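Local coordinates for glyoxalase family protein (Enterococcus faecalis, PDB 2P25) that is of unknown function but belongs to the glyoxalase/bleomycin resistance/dioxygenase superfamily and is built, as a two-chain assembly, from paired βαβββ modules, at residues A18-Y23 with F29-E34; L45-G50 with L54-S59. All blocks are in the same frame, centred on the assembly; numbering follows the deposited sequence.

Interaction 1 (A18-Y23 with F29-E34); sequences ATKNFY and FEVLRE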
loop_
_atom_site.group_PDB
_atom_site.type_symbol
_atom_site.label_atom_id
_atom_site.label_comp_id
_atom_site.label_asym_id
_atom_site.label_seq_id
_atom_site.Cartn_x
_atom_site.Cartn_y
_atom_site.Cartn_z
ATOM N N ALA A 18 -7.311 16.325 9.862
ATOM C CA ALA A 18 -8.095 15.178 9.360
ATOM C C ALA A 18 -7.322 13.864 9.541
ATOM O O ALA A 18 -7.885 12.834 9.926
ATOM C CB ALA A 18 -8.412 15.383 7.893
ATOM N N THR A 19 -6.021 13.926 9.264
ATOM C CA THR A 19 -5.124 12.767 9.306
ATOM C C THR A 19 -4.965 12.298 10.761
ATOM O O THR A 19 -5.090 11.099 11.057
ATOM C CB THR A 19 -3.755 13.095 8.677
ATOM O OG1 THR A 19 -3.926 13.456 7.296
ATOM C CG2 THR A 19 -2.825 11.880 8.748
ATOM N N LYS A 20 -4.731 13.230 11.686
ATOM C CA LYS A 20 -4.635 12.845 13.110
ATOM C C LYS A 20 -5.968 12.282 13.626
ATOM O O LYS A 20 -5.990 11.262 14.321
ATOM C CB LYS A 20 -4.188 14.035 13.989
ATOM C CG LYS A 20 -2.764 14.530 13.741
ATOM C CD LYS A 20 -1.743 13.470 14.111
ATOM C CE LYS A 20 -0.352 14.067 14.412
ATOM N NZ LYS A 20 -0.253 14.694 15.767
ATOM N N ASN A 21 -7.078 12.932 13.269
ATOM C CA ASN A 21 -8.390 12.497 13.755
ATOM C C ASN A 21 -8.671 11.064 13.289
ATOM O O ASN A 21 -9.115 10.218 14.071
ATOM C CB ASN A 21 -9.445 13.480 13.258
ATOM C CG ASN A 21 -10.836 13.164 13.748
ATOM O OD1 ASN A 21 -11.128 13.216 14.955
ATOM N ND2 ASN A 21 -11.723 12.860 12.807
ATOM N N PHE A 22 -8.350 10.776 12.037
ATOM C CA PHE A 22 -8.681 9.476 11.450
ATOM C C PHE A 22 -7.676 8.389 11.834
ATOM O O PHE A 22 -8.040 7.376 12.440
ATOM C CB PHE A 22 -8.788 9.610 9.925
ATOM C CG PHE A 22 -9.266 8.358 9.231
ATOM C CD1 PHE A 22 -10.648 8.142 9.009
ATOM C CD2 PHE A 22 -8.348 7.420 8.761
ATOM C CE1 PHE A 22 -11.090 6.974 8.327
ATOM C CE2 PHE A 22 -8.763 6.253 8.067
ATOM C CZ PHE A 22 -10.154 6.015 7.880
ATOM N N TYR A 23 -6.413 8.573 11.472
ATOM C CA TYR A 23 -5.429 7.505 11.678
ATOM C C TYR A 23 -4.979 7.308 13.121
ATOM O O TYR A 23 -4.788 6.192 13.568
ATOM C CB TYR A 23 -4.218 7.700 10.765
ATOM C CG TYR A 23 -4.533 7.424 9.322
ATOM C CD1 TYR A 23 -4.572 6.124 8.846
ATOM C CD2 TYR A 23 -4.814 8.473 8.419
ATOM C CE1 TYR A 23 -4.866 5.847 7.522
ATOM C CE2 TYR A 23 -5.118 8.203 7.078
ATOM C CZ TYR A 23 -5.127 6.891 6.638
ATOM O OH TYR A 23 -5.405 6.565 5.329
ATOM N N PHE A 29 -3.517 4.313 15.602
ATOM C CA PHE A 29 -2.096 4.353 15.344
ATOM C C PHE A 29 -1.486 5.336 16.342
ATOM O O PHE A 29 -2.164 6.275 16.800
ATOM C CB PHE A 29 -1.836 4.775 13.905
ATOM C CG PHE A 29 -1.983 3.665 12.933
ATOM C CD1 PHE A 29 -0.881 2.869 12.596
ATOM C CD2 PHE A 29 -3.210 3.409 12.339
ATOM C CE1 PHE A 29 -0.993 1.831 11.672
ATOM C CE2 PHE A 29 -3.347 2.363 11.395
ATOM C CZ PHE A 29 -2.234 1.572 11.075
ATOM N N GLU A 30 -0.255 5.064 16.748
ATOM C CA GLU A 30 0.472 5.987 17.596
ATOM C C GLU A 30 1.487 6.743 16.759
ATOM O O GLU A 30 2.035 6.203 15.794
ATOM C CB GLU A 30 1.176 5.214 18.717
ATOM C CG GLU A 30 0.187 4.678 19.778
ATOM C CD GLU A 30 0.824 3.714 20.757
ATOM O OE1 GLU A 30 2.078 3.656 20.819
ATOM O OE2 GLU A 30 0.060 3.016 21.483
ATOM N N VAL A 31 1.786 7.982 17.150
ATOM C CA VAL A 31 2.837 8.718 16.447
ATOM C C VAL A 31 4.220 8.154 16.790
ATOM O O VAL A 31 4.581 8.010 17.969
ATOM C CB VAL A 31 2.794 10.235 16.778
ATOM C CG1 VAL A 31 3.993 10.936 16.154
ATOM C CG2 VAL A 31 1.480 10.854 16.298
ATOM N N LEU A 32 4.975 7.811 15.757
ATOM C CA LEU A 32 6.380 7.436 15.884
ATOM C C LEU A 32 7.265 8.657 15.695
ATOM O O LEU A 32 8.153 8.917 16.503
ATOM C CB LEU A 32 6.738 6.372 14.846
ATOM C CG LEU A 32 8.131 5.773 14.908
ATOM C CD1 LEU A 32 8.318 5.079 16.244
ATOM C CD2 LEU A 32 8.255 4.776 13.752
ATOM N N ARG A 33 7.035 9.394 14.611
ATOM C CA ARG A 33 7.744 10.643 14.375
ATOM C C ARG A 33 6.896 11.608 13.559
ATOM O O ARG A 33 6.021 11.185 12.817
ATOM C CB ARG A 33 9.156 10.407 13.786
ATOM C CG ARG A 33 9.237 9.919 12.381
ATOM C CD ARG A 33 10.725 9.655 11.997
ATOM N NE ARG A 33 11.292 8.544 12.764
ATOM C CZ ARG A 33 11.042 7.251 12.513
ATOM N NH1 ARG A 33 11.599 6.311 13.267
ATOM N NH2 ARG A 33 10.240 6.892 11.510
ATOM N N GLU A 34 7.145 12.903 13.710
ATOM C CA GLU A 34 6.485 13.933 12.897
ATOM C C GLU A 34 7.529 14.975 12.561
ATOM O O GLU A 34 8.202 15.471 13.455
ATOM C CB GLU A 34 5.310 14.627 13.632
ATOM C CG GLU A 34 4.675 15.764 12.767
ATOM C CD GLU A 34 3.497 16.524 13.405
ATOM O OE1 GLU A 34 2.785 15.937 14.222
ATOM O OE2 GLU A 34 3.283 17.712 13.044
#

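Interaction 2 (L45-G50 with L54-S59); sequences LDLKLG and LEIFIS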
loop_
_atom_site.group_PDB
_atom_site.type_symbol
_atom_site.label_atom_id
_atom_site.label_comp_id
_atom_site.label_asym_id
_atom_site.label_seq_id
_atom_site.Cartn_x
_atom_site.Cartn_y
_atom_site.Cartn_z
ATOM N N LEU A 45 4.546 12.256 8.599
ATOM C CA LEU A 45 4.056 11.691 9.849
ATOM C C LEU A 45 4.200 10.180 9.784
ATOM O O LEU A 45 3.566 9.541 8.912
ATOM C CB LEU A 45 2.583 12.125 10.032
ATOM C CG LEU A 45 1.802 11.682 11.260
ATOM C CD1 LEU A 45 2.459 12.212 12.573
ATOM C CD2 LEU A 45 0.335 12.072 11.159
ATOM N N ASP A 46 5.080 9.620 10.622
ATOM C CA ASP A 46 5.249 8.153 10.725
ATOM C C ASP A 46 4.456 7.606 11.911
ATOM O O ASP A 46 4.592 8.079 13.033
ATOM C CB ASP A 46 6.716 7.736 10.871
ATOM C CG ASP A 46 7.556 8.065 9.637
ATOM O OD1 ASP A 46 7.146 7.708 8.527
ATOM O OD2 ASP A 46 8.644 8.645 9.785
ATOM N N LEU A 47 3.644 6.592 11.645
ATOM C CA LEU A 47 2.710 6.047 12.640
ATOM C C LEU A 47 2.963 4.564 12.823
ATOM O O LEU A 47 3.366 3.876 11.888
ATOM C CB LEU A 47 1.264 6.236 12.169
ATOM C CG LEU A 47 0.777 7.658 11.867
ATOM C CD1 LEU A 47 -0.677 7.697 11.448
ATOM C CD2 LEU A 47 1.001 8.581 13.076
ATOM N N LYS A 48 2.698 4.068 14.024
ATOM C CA LYS A 48 2.995 2.694 14.331
ATOM C C LYS A 48 1.756 2.117 14.988
ATOM O O LYS A 48 1.214 2.728 15.917
ATOM C CB LYS A 48 4.146 2.644 15.340
ATOM C CG LYS A 48 4.863 1.301 15.476
ATOM C CD LYS A 48 6.096 1.249 14.567
ATOM C CE LYS A 48 6.897 -0.024 14.787
ATOM N NZ LYS A 48 6.177 -1.192 14.199
ATOM N N LEU A 49 1.304 0.963 14.504
ATOM C CA LEU A 49 0.450 0.100 15.341
ATOM C C LEU A 49 0.937 -1.338 15.321
ATOM O O LEU A 49 0.958 -1.991 14.271
ATOM C CB LEU A 49 -1.031 0.174 14.942
ATOM C CG LEU A 49 -2.008 -0.614 15.838
ATOM C CD1 LEU A 49 -2.056 -0.093 17.280
ATOM C CD2 LEU A 49 -3.397 -0.623 15.254
ATOM N N GLY A 50 1.312 -1.833 16.499
ATOM C CA GLY A 50 1.907 -3.160 16.603
ATOM C C GLY A 50 3.269 -3.130 15.936
ATOM O O GLY A 50 4.162 -2.409 16.388
ATOM N N LEU A 54 3.079 3.041 9.215
ATOM C CA LEU A 54 2.379 3.782 8.183
ATOM C C LEU A 54 3.052 5.136 8.072
ATOM O O LEU A 54 3.220 5.821 9.079
ATOM C CB LEU A 54 0.912 3.932 8.605
ATOM C CG LEU A 54 -0.224 3.922 7.626
ATOM C CD1 LEU A 54 -0.275 2.586 6.857
ATOM C CD2 LEU A 54 -1.493 4.179 8.424
ATOM N N GLU A 55 3.489 5.502 6.875
ATOM C CA GLU A 55 4.127 6.791 6.620
ATOM C C GLU A 55 3.183 7.693 5.849
ATOM O O GLU A 55 2.791 7.349 4.737
ATOM C CB GLU A 55 5.350 6.535 5.785
ATOM C CG GLU A 55 6.269 7.655 5.563
ATOM C CD GLU A 55 7.615 7.124 5.123
ATOM O OE1 GLU A 55 8.392 6.611 5.981
ATOM O OE2 GLU A 55 7.872 7.192 3.919
ATOM N N ILE A 56 2.847 8.844 6.411
ATOM C CA ILE A 56 1.864 9.711 5.769
ATOM C C ILE A 56 2.518 11.024 5.401
ATOM O O ILE A 56 3.119 11.680 6.267
ATOM C CB ILE A 56 0.633 9.949 6.660
ATOM C CG1 ILE A 56 0.117 8.607 7.211
ATOM C CG2 ILE A 56 -0.435 10.722 5.875
ATOM C CD1 ILE A 56 -1.156 8.696 7.986
ATOM N N PHE A 57 2.428 11.389 4.130
ATOM C CA PHE A 57 2.924 12.668 3.635
ATOM C C PHE A 57 1.701 13.568 3.491
ATOM O O PHE A 57 0.758 13.193 2.824
ATOM C CB PHE A 57 3.596 12.478 2.260
ATOM C CG PHE A 57 4.865 11.664 2.332
ATOM C CD1 PHE A 57 6.109 12.290 2.403
ATOM C CD2 PHE A 57 4.802 10.278 2.332
ATOM C CE1 PHE A 57 7.281 11.522 2.484
ATOM C CE2 PHE A 57 5.957 9.508 2.432
ATOM C CZ PHE A 57 7.195 10.128 2.488
ATOM N N ILE A 58 1.717 14.732 4.145
ATOM C CA ILE A 58 0.542 15.587 4.200
ATOM C C ILE A 58 0.829 16.895 3.467
ATOM O O ILE A 58 1.742 17.617 3.823
ATOM C CB ILE A 58 0.136 15.906 5.678
ATOM C CG1 ILE A 58 -0.021 14.607 6.487
ATOM C CG2 ILE A 58 -1.170 16.717 5.744
ATOM C CD1 ILE A 58 -0.051 14.808 7.971
ATOM N N SER A 59 0.008 17.215 2.480
ATOM C CA SER A 59 0.239 18.403 1.637
ATOM C C SER A 59 -1.031 18.769 0.880
ATOM O O SER A 59 -1.743 17.897 0.389
ATOM C CB SER A 59 1.372 18.141 0.643
ATOM O OG SER A 59 1.597 19.266 -0.210
#

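Interaction 1 (A18-Y23 with F29-E34)
Tyr23, in the last turns of helix 16-26, meets Phe29, just ahead of strand 30-37, and this is the close-fitting end of the contact. The backbone N of Phe29 donates to Tyr23 O at 3.0 Å, with an N-H...O angle of 153°. That same oxygen sits at the edge of the Phe29 ring, 3.4 Å from Phe29 CD2. The ring is brought there by a first torsion that sets CG beside the backbone N (chi1 -81°), and beyond the two segments it packs on Leu47 and on Phe3 of the second subunit. This is the helix-to-strand return of a βαβββ module, the repeating unit of the glyoxalase superfamily, in which the helix lies across one face of its sheet. Toward the other end the fit slackens. Lys20, bent at chi2 and again at chi4, reaches across Val31 at about a right angle, with Lys20 CE 4.2 Å from Val31 CG2. Its ammonium makes a long salt bridge, Lys20 NZ to Glu34 OE1 at 3.6 Å, toward the solvent side. Both groups also hydrogen-bond to the hydroxyl of Tyr16, which bridges the two charges, while Glu34 OE2 is held by His36.

Interaction 2 (L45-G50 with L54-S59)
Leu45 opens a short antiparallel ladder by pairing with Ile56. Leu45 N gives an almost perfectly straight bond to Ile56 O (2.8 Å, 179°), and Leu45 O receives Ile56 N at 2.7 Å in return. From the same residue the side chain leans on the opposing strand, where Leu45 CD2 meets Ile58 CD1 at 4.2 Å. Asp46 comes next, in a non-hydrogen-bonded pair with Glu55 on the other face of the sheet. Their carboxylates lie side by side and point the same way, with planes 54° apart, and Asp46 OD1 comes within 3.0 Å of Glu55 OE1. Such a buried approach would probably be unfavourable if both acids are charged, but Lys44 makes salt bridges to both and Arg33 another to Asp46 OD2, which probably offsets the repulsion. Leu47 restores the hydrogen-bonded pattern with Leu54: Leu47 N reaches Leu54 O at 2.7 Å, and Leu54 N returns the bond to Leu47 O. With CG beside its backbone N (chi1 -58°), the Leu47 side chain extends toward the diagonal neighbour, bringing Leu47 CD1 to 3.6 Å from Ile56 CD1. Tyr23 and Val24 of helix 16-26 pack on Leu47, and Thr19 packs on Ile56. Lys48, still in the strand, sends NZ forward to Gly50 O (3.2 Å) at the turn. The whole is a β-hairpin, the pair of adjacent inner strands in the four-stranded sheet of a βαβββ module, with one face apolar beneath the helix.

In the fold
Both interactions belong to the same helix-and-sheet unit, their centres about 6 Å apart. Interaction 2 is buried and joins the two inner strands of the sheet, whereas interaction 1 connects helix 16-26 to strand 30-37, outermost in this chain's sheet, and runs from a buried end to a partly exposed one. The chemistry follows: a backbone ladder with an apolar face under the helix and a buried charged face on the other side, against a single backbone bond and a long ion pair toward the surface. Leu32 N to Asp46 O and Glu30 O to Lys48 N, probable hydrogen bonds, stitch them together, with Phe29 CD1 packing near Leu49 N. Both touch the second subunit.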